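Local structure of succinylglutamate desuccinylase (Vibrio parahaemolyticus, 2BCO) at residues A[35-40]-A[90-95]. The protein probably hydrolyses N-succinylglutamate to succinate and glutamate with a bound zinc ion, the last step of arginine breakdown by the succinyltransferase pathway. Numbering follows the deposited sequence.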
loop_
_atom_site.group_PDB
_atom_site.type_symbol
_atom_site.label_atom_id
_atom_site.label_comp_id
_atom_site.label_asym_id
_atom_site.label_seq_id
_atom_site.Cartn_x
_atom_site.Cartn_y
_atom_site.Cartn_z
ATOM N N LYS A 35 8.126 -15.260 -14.320
ATOM C CA LYS A 35 9.525 -14.865 -14.442
ATOM C C LYS A 35 10.068 -14.340 -13.116
ATOM O O LYS A 35 9.589 -13.331 -12.598
ATOM C CB LYS A 35 9.681 -13.789 -15.525
ATOM C CG LYS A 35 9.135 -14.192 -16.891
ATOM C CD LYS A 35 9.496 -13.178 -17.970
ATOM C CE LYS A 35 8.859 -11.817 -17.705
ATOM N NZ LYS A 35 9.205 -10.808 -18.758
ATOM N N LEU A 36 11.059 -15.033 -12.560
ATOM C CA LEU A 36 11.666 -14.607 -11.303
ATOM C C LEU A 36 12.921 -13.809 -11.634
ATOM O O LEU A 36 13.971 -14.379 -11.900
ATOM C CB LEU A 36 12.037 -15.815 -10.435
ATOM C CG LEU A 36 12.470 -15.484 -8.997
ATOM C CD1 LEU A 36 11.280 -14.947 -8.216
ATOM C CD2 LEU A 36 13.020 -16.728 -8.315
ATOM N N TYR A 37 12.808 -12.488 -11.616
ATOM C CA TYR A 37 13.938 -11.630 -11.939
ATOM C C TYR A 37 15.067 -11.698 -10.923
ATOM O O TYR A 37 16.238 -11.766 -11.292
ATOM C CB TYR A 37 13.478 -10.182 -12.072
ATOM C CG TYR A 37 12.601 -9.915 -13.269
ATOM C CD1 TYR A 37 13.067 -10.127 -14.564
ATOM C CD2 TYR A 37 11.319 -9.402 -13.113
ATOM C CE1 TYR A 37 12.272 -9.830 -15.677
ATOM C CE2 TYR A 37 10.519 -9.102 -14.213
ATOM C CZ TYR A 37 11.001 -9.314 -15.490
ATOM O OH TYR A 37 10.212 -9.007 -16.574
ATOM N N GLN A 38 14.709 -11.676 -9.643
ATOM C CA GLN A 38 15.681 -11.719 -8.555
ATOM C C GLN A 38 14.903 -12.077 -7.295
ATOM O O GLN A 38 13.695 -12.310 -7.364
ATOM C CB GLN A 38 16.340 -10.347 -8.393
ATOM C CG GLN A 38 15.339 -9.235 -8.106
ATOM C CD GLN A 38 15.960 -7.854 -8.079
ATOM O OE1 GLN A 38 16.308 -7.295 -9.117
ATOM N NE2 GLN A 38 16.104 -7.296 -6.883
ATOM N N ARG A 39 15.574 -12.112 -6.147
ATOM C CA ARG A 39 14.889 -12.456 -4.904
ATOM C C ARG A 39 13.696 -11.542 -4.603
ATOM O O ARG A 39 13.841 -10.322 -4.496
ATOM C CB ARG A 39 15.862 -12.441 -3.716
ATOM C CG ARG A 39 15.202 -12.819 -2.389
ATOM C CD ARG A 39 16.184 -13.183 -1.268
ATOM N NE ARG A 39 16.942 -12.043 -0.754
ATOM C CZ ARG A 39 17.281 -11.883 0.528
ATOM N NH1 ARG A 39 16.927 -12.787 1.439
ATOM N NH2 ARG A 39 17.988 -10.822 0.899
ATOM N N GLY A 40 12.517 -12.149 -4.483
ATOM C CA GLY A 40 11.315 -11.402 -4.165
ATOM C C GLY A 40 10.684 -10.612 -5.294
ATOM O O GLY A 40 9.859 -9.740 -5.049
ATOM N N ARG A 90 -1.351 -8.766 -16.303
ATOM C CA ARG A 90 0.092 -8.892 -16.161
ATOM C C ARG A 90 0.386 -8.350 -14.763
ATOM O O ARG A 90 -0.081 -7.270 -14.409
ATOM C CB ARG A 90 0.794 -8.063 -17.240
ATOM C CG ARG A 90 2.312 -8.049 -17.145
ATOM C CD ARG A 90 2.932 -7.640 -18.470
ATOM N NE ARG A 90 4.358 -7.357 -18.352
ATOM C CZ ARG A 90 4.863 -6.145 -18.149
ATOM N NH1 ARG A 90 4.062 -5.097 -18.039
ATOM N NH2 ARG A 90 6.176 -5.982 -18.070
ATOM N N CYS A 91 1.135 -9.103 -13.963
ATOM C CA CYS A 91 1.441 -8.680 -12.598
ATOM C C CYS A 91 2.923 -8.741 -12.253
ATOM O O CYS A 91 3.691 -9.491 -12.852
ATOM C CB CYS A 91 0.693 -9.558 -11.586
ATOM S SG CYS A 91 -1.085 -9.758 -11.847
ATOM N N LEU A 92 3.311 -7.938 -11.272
ATOM C CA LEU A 92 4.679 -7.920 -10.788
ATOM C C LEU A 92 4.564 -8.024 -9.274
ATOM O O LEU A 92 4.201 -7.042 -8.615
ATOM C CB LEU A 92 5.392 -6.616 -11.164
ATOM C CG LEU A 92 6.858 -6.583 -10.711
ATOM C CD1 LEU A 92 7.636 -7.630 -11.485
ATOM C CD2 LEU A 92 7.469 -5.213 -10.926
ATOM N N PHE A 93 4.843 -9.211 -8.732
ATOM C CA PHE A 93 4.764 -9.440 -7.292
ATOM C C PHE A 93 6.086 -9.117 -6.639
ATOM O O PHE A 93 7.151 -9.582 -7.067
ATOM C CB PHE A 93 4.376 -10.891 -6.969
ATOM C CG PHE A 93 2.961 -11.248 -7.370
ATOM C CD1 PHE A 93 2.677 -11.699 -8.651
ATOM C CD2 PHE A 93 1.913 -11.103 -6.469
ATOM C CE1 PHE A 93 1.360 -12.006 -9.035
ATOM C CE2 PHE A 93 0.590 -11.405 -6.838
ATOM C CZ PHE A 93 0.319 -11.858 -8.129
ATOM N N ILE A 94 6.020 -8.328 -5.584
ATOM C CA ILE A 94 7.231 -7.933 -4.919
ATOM C C ILE A 94 7.185 -8.148 -3.418
ATOM O O ILE A 94 6.198 -7.815 -2.755
ATOM C CB ILE A 94 7.534 -6.429 -5.195
ATOM C CG1 ILE A 94 7.719 -6.194 -6.696
ATOM C CG2 ILE A 94 8.782 -5.989 -4.437
ATOM C CD1 ILE A 94 7.939 -4.728 -7.048
ATOM N N ILE A 95 8.244 -8.748 -2.897
ATOM C CA ILE A 95 8.396 -8.915 -1.462
ATOM C C ILE A 95 9.632 -8.043 -1.270
ATOM O O ILE A 95 10.754 -8.486 -1.488
ATOM C CB ILE A 95 8.731 -10.361 -1.044
ATOM C CG1 ILE A 95 7.538 -11.279 -1.287
ATOM C CG2 ILE A 95 9.115 -10.396 0.435
ATOM C CD1 ILE A 95 7.851 -12.733 -1.059
#
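Leu92 meets Tyr37 through one methyl: its CD1 lies near the plane of the phenol ring, at the edge, 4.2 Å from Tyr37 CE2. CG stands anti to the backbone N (chi1 -178°), and the branch CD1 ends at the ring edge, while the side chain also packs on Val41 and on Phe140 of helix 125-141. Tyrosine suits its place because the ring edge offers carbon to the leucine and the hydroxyl serves polar partners: Tyr37 OH accepts from Lys35 NZ at 3.0 Å and hydrogen-bonds to Glu43, which also pairs with Arg90. Phe93 carries its ring to the other face of the strand, against Phe10 and Val44. In this AspA/AstE-family enzyme, whose catalytic domain belongs to the zinc-exopeptidase clan, the antiparallel hairpin 33-38/41-45 extends the strands that lead through 90-95 to its parallel neighbour 55-60. Strand 41-45 lies between 33-38 and 90-95, so direct backbone contact occurs where the chain turns at Gly40. There Ile94 CA, 3.2 Å from Gly40 O, makes a CA-H...O contact, and its branched aliphatic chain is buried against Leu133 and Leu136 of helix 125-141. Ile95 N gives the same oxygen a hydrogen bond of 2.9 Å, nearly straight (162° at the hydrogen) and directed at a lone pair in the carbonyl plane. Glycine fits this buried turn, where phi is positive (77°). Beyond the bond, Ile95 CB rests 4.2 Å from Gly40 CA, and its aliphatic branches suit the buried surface offered by Phe10, Leu11 and Thr14 of helix 10-15.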